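PDB 3G5S: methylenetetrahydrofolate--tRNA-(uracil-5-)-methyltransferase TrmFO from Thermus thermophilus, which catalyses the folate- and FAD-dependent methylation of uridine 54 in tRNA to 5-methyluridine, probably using NADH or NADPH as reductant. Local coordinates for residues Thr38-Thr43 against Gly134-Glu139. Residues are numbered along the deposited sequence; the frame is centred on the assembly and turned at random.
With FAD (flavin-adenine dinucleotide), chain B.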
loop_
_atom_site.group_PDB
_atom_site.type_symbol
_atom_site.label_atom_id
_atom_site.label_comp_id
_atom_site.label_asym_id
_atom_site.label_seq_id
_atom_site.Cartn_x
_atom_site.Cartn_y
_atom_site.Cartn_z
ATOM N N THR A 38 7.228 12.698 -15.291
ATOM C CA THR A 38 6.153 11.726 -15.324
ATOM C C THR A 38 4.897 12.500 -15.698
ATOM O O THR A 38 4.889 13.726 -15.654
ATOM C CB THR A 38 5.920 11.110 -13.939
ATOM O OG1 THR A 38 5.218 12.059 -13.126
ATOM C CG2 THR A 38 7.238 10.732 -13.276
ATOM N N PRO A 39 3.820 11.791 -16.051
ATOM C CA PRO A 39 2.563 12.488 -16.338
ATOM C C PRO A 39 1.960 13.252 -15.143
ATOM O O PRO A 39 1.073 14.077 -15.363
ATOM C CB PRO A 39 1.629 11.352 -16.772
ATOM C CG PRO A 39 2.547 10.301 -17.313
ATOM C CD PRO A 39 3.780 10.375 -16.461
ATOM N N ALA A 40 2.425 12.998 -13.921
ATOM C CA ALA A 40 1.820 13.611 -12.734
ATOM C C ALA A 40 2.658 14.723 -12.089
ATOM O O ALA A 40 2.139 15.528 -11.313
ATOM C CB ALA A 40 1.480 12.541 -11.701
ATOM N N HIS A 41 3.950 14.760 -12.401
ATOM C CA HIS A 41 4.869 15.704 -11.769
ATOM C C HIS A 41 5.003 16.995 -12.559
ATOM O O HIS A 41 4.802 17.007 -13.770
ATOM C CB HIS A 41 6.256 15.082 -11.649
ATOM C CG HIS A 41 6.385 14.094 -10.537
ATOM N ND1 HIS A 41 5.990 12.780 -10.656
ATOM C CD2 HIS A 41 6.889 14.226 -9.287
ATOM C CE1 HIS A 41 6.239 12.146 -9.524
ATOM N NE2 HIS A 41 6.787 13.000 -8.679
ATOM N N GLY A 42 5.376 18.072 -11.874
ATOM C CA GLY A 42 5.583 19.349 -12.531
ATOM C C GLY A 42 6.818 20.118 -12.085
ATOM O O GLY A 42 7.070 21.217 -12.576
ATOM N N THR A 43 7.593 19.556 -11.160
ATOM C CA THR A 43 8.749 20.272 -10.621
ATOM C C THR A 43 10.042 19.461 -10.661
ATOM O O THR A 43 10.050 18.291 -11.053
ATOM C CB THR A 43 8.519 20.721 -9.160
ATOM O OG1 THR A 43 8.776 19.626 -8.270
ATOM C CG2 THR A 43 7.094 21.217 -8.963
ATOM N N GLY A 134 8.363 4.644 -8.209
ATOM C CA GLY A 134 6.994 5.092 -8.051
ATOM C C GLY A 134 5.973 4.537 -9.017
ATOM O O GLY A 134 6.265 3.680 -9.852
ATOM N N PRO A 135 4.744 5.044 -8.915
ATOM C CA PRO A 135 3.652 4.549 -9.760
ATOM C C PRO A 135 3.887 4.810 -11.243
ATOM O O PRO A 135 3.320 4.106 -12.070
ATOM C CB PRO A 135 2.445 5.353 -9.276
ATOM C CG PRO A 135 3.008 6.562 -8.637
ATOM C CD PRO A 135 4.321 6.159 -8.047
ATOM N N LEU A 136 4.710 5.804 -11.563
ATOM C CA LEU A 136 4.993 6.159 -12.948
ATOM C C LEU A 136 6.470 5.891 -13.265
ATOM O O LEU A 136 7.128 6.641 -13.984
ATOM C CB LEU A 136 4.589 7.610 -13.216
ATOM C CG LEU A 136 3.102 7.879 -12.942
ATOM C CD1 LEU A 136 2.769 9.365 -12.995
ATOM C CD2 LEU A 136 2.221 7.090 -13.904
ATOM N N THR A 137 6.971 4.798 -12.701
ATOM C CA THR A 137 8.271 4.241 -13.048
ATOM C C THR A 137 8.466 4.299 -14.565
ATOM O O THR A 137 7.570 3.929 -15.323
ATOM C CB THR A 137 8.365 2.774 -12.575
ATOM O OG1 THR A 137 8.471 2.721 -11.144
ATOM C CG2 THR A 137 9.572 2.089 -13.164
ATOM N N SER A 138 9.628 4.763 -15.014
ATOM C CA SER A 138 9.842 4.909 -16.450
ATOM C C SER A 138 9.722 3.565 -17.159
ATOM O O SER A 138 10.027 2.508 -16.598
ATOM C CB SER A 138 11.191 5.554 -16.758
ATOM O OG SER A 138 12.227 4.597 -16.690
ATOM N N GLU A 139 9.272 3.621 -18.406
ATOM C CA GLU A 139 9.063 2.421 -19.191
ATOM C C GLU A 139 10.325 1.565 -19.280
ATOM O O GLU A 139 10.263 0.344 -19.145
ATOM C CB GLU A 139 8.580 2.801 -20.588
ATOM C CG GLU A 139 8.398 1.631 -21.534
ATOM C CD GLU A 139 7.891 2.072 -22.892
ATOM O OE1 GLU A 139 6.993 2.939 -22.934
ATOM O OE2 GLU A 139 8.393 1.559 -23.913
HETATM P PA FAD B . 7.178 9.029 -6.481
HETATM O O1A FAD B . 6.359 9.143 -7.734
HETATM O O2A FAD B . 6.937 10.017 -5.382
HETATM O O5B FAD B . 8.739 9.068 -6.816
HETATM C C5B FAD B . 9.287 8.312 -7.878
HETATM C C4B FAD B . 10.405 9.137 -8.486
HETATM O O4B FAD B . 11.124 8.338 -9.410
HETATM C C3B FAD B . 9.868 10.331 -9.273
HETATM O O3B FAD B . 10.499 11.528 -8.860
HETATM C C2B FAD B . 10.186 9.994 -10.729
HETATM O O2B FAD B . 10.465 11.112 -11.548
HETATM C C1B FAD B . 11.408 9.108 -10.581
HETATM N N9A FAD B . 11.680 8.126 -11.641
HETATM C C8A FAD B . 10.805 7.244 -12.214
HETATM N N7A FAD B . 11.488 6.452 -13.066
HETATM C C5A FAD B . 12.796 6.820 -13.028
HETATM C C6A FAD B . 13.934 6.367 -13.680
HETATM N N6A FAD B . 13.939 5.250 -14.420
HETATM N N1A FAD B . 15.131 6.969 -13.400
HETATM C C2A FAD B . 15.219 8.018 -12.515
HETATM N N3A FAD B . 14.098 8.476 -11.860
HETATM C C4A FAD B . 12.922 7.875 -12.135
HETATM N N1 FAD B . -0.797 9.193 -2.448
HETATM C C2 FAD B . -1.436 9.688 -1.340
HETATM O O2 FAD B . -1.125 9.302 -0.215
HETATM N N3 FAD B . -2.434 10.631 -1.496
HETATM C C4 FAD B . -2.815 11.105 -2.740
HETATM O O4 FAD B . -3.709 11.953 -2.845
HETATM C C4X FAD B . -2.157 10.595 -3.859
HETATM N N5 FAD B . -2.494 11.018 -5.124
HETATM C C5X FAD B . -1.825 10.510 -6.219
HETATM C C6 FAD B . -2.168 10.955 -7.491
HETATM C C7 FAD B . -1.520 10.452 -8.611
HETATM C C7M FAD B . -1.896 10.937 -9.984
HETATM C C8 FAD B . -0.515 9.504 -8.451
HETATM C C8M FAD B . 0.197 8.955 -9.653
HETATM C C9 FAD B . -0.166 9.059 -7.178
HETATM C C9A FAD B . -0.820 9.556 -6.053
HETATM N N10 FAD B . -0.487 9.100 -4.784
HETATM C C10 FAD B . -1.154 9.639 -3.700
HETATM C "C1'" FAD B . 0.060 7.700 -4.623
HETATM C "C2'" FAD B . 1.452 7.636 -3.971
HETATM O "O2'" FAD B . 1.387 7.665 -2.555
HETATM C "C3'" FAD B . 2.389 8.721 -4.501
HETATM O "O3'" FAD B . 2.581 8.456 -5.876
HETATM C "C4'" FAD B . 3.743 8.750 -3.795
HETATM O "O4'" FAD B . 4.421 9.919 -4.211
HETATM C "C5'" FAD B . 4.567 7.499 -4.074
HETATM O "O5'" FAD B . 5.893 7.695 -3.634
HETATM P P FAD B . 7.094 6.994 -4.426
HETATM O O1P FAD B . 6.881 5.517 -4.512
HETATM O O2P FAD B . 8.360 7.474 -3.797
HETATM O O3P FAD B . 6.950 7.540 -5.929
#
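One methyl of L136, CD1, carries most of this contact, meeting T38, P39 and A40: it lies 3.7 Å from A40 CB, with P39 CD equally near, and 3.6 Å from T38 OG1. No hydrogen bond crosses between 38-43 and 134-139. The branch gets there because L136 CG sits beside the backbone N (chi1 -59°) and CD1 extends the chain (chi2 171°); the L136 side chain crosses that of T38 at about a right angle. The hydroxyl that the methyl touches is itself gripped three times: T38 OG1 accepts from A40 N and H41 N, an ST turn and ST motif, and is hydrogen-bonded to H41 ND1 at 2.7 Å, in the imidazole plane. The ring's edge also reaches the cofactor, H41 CE1 lying 3.5 Å from FAD O1A. A valine in place of T38 would probably leave H41 ND1 and both amides without this partner, the ring less firmly fixed in rotation. A type I turn from G134 to T137 passes the pyrophosphate and leads to S138, whose N donates to FAD N7A (3.2 Å, 154°) and whose OG also bonds E120. Two loops following parallel strands 27-30 and 129-131 thus meet beside the dinucleotide, as befits the Rossmann-type FAD site of the MnmG family.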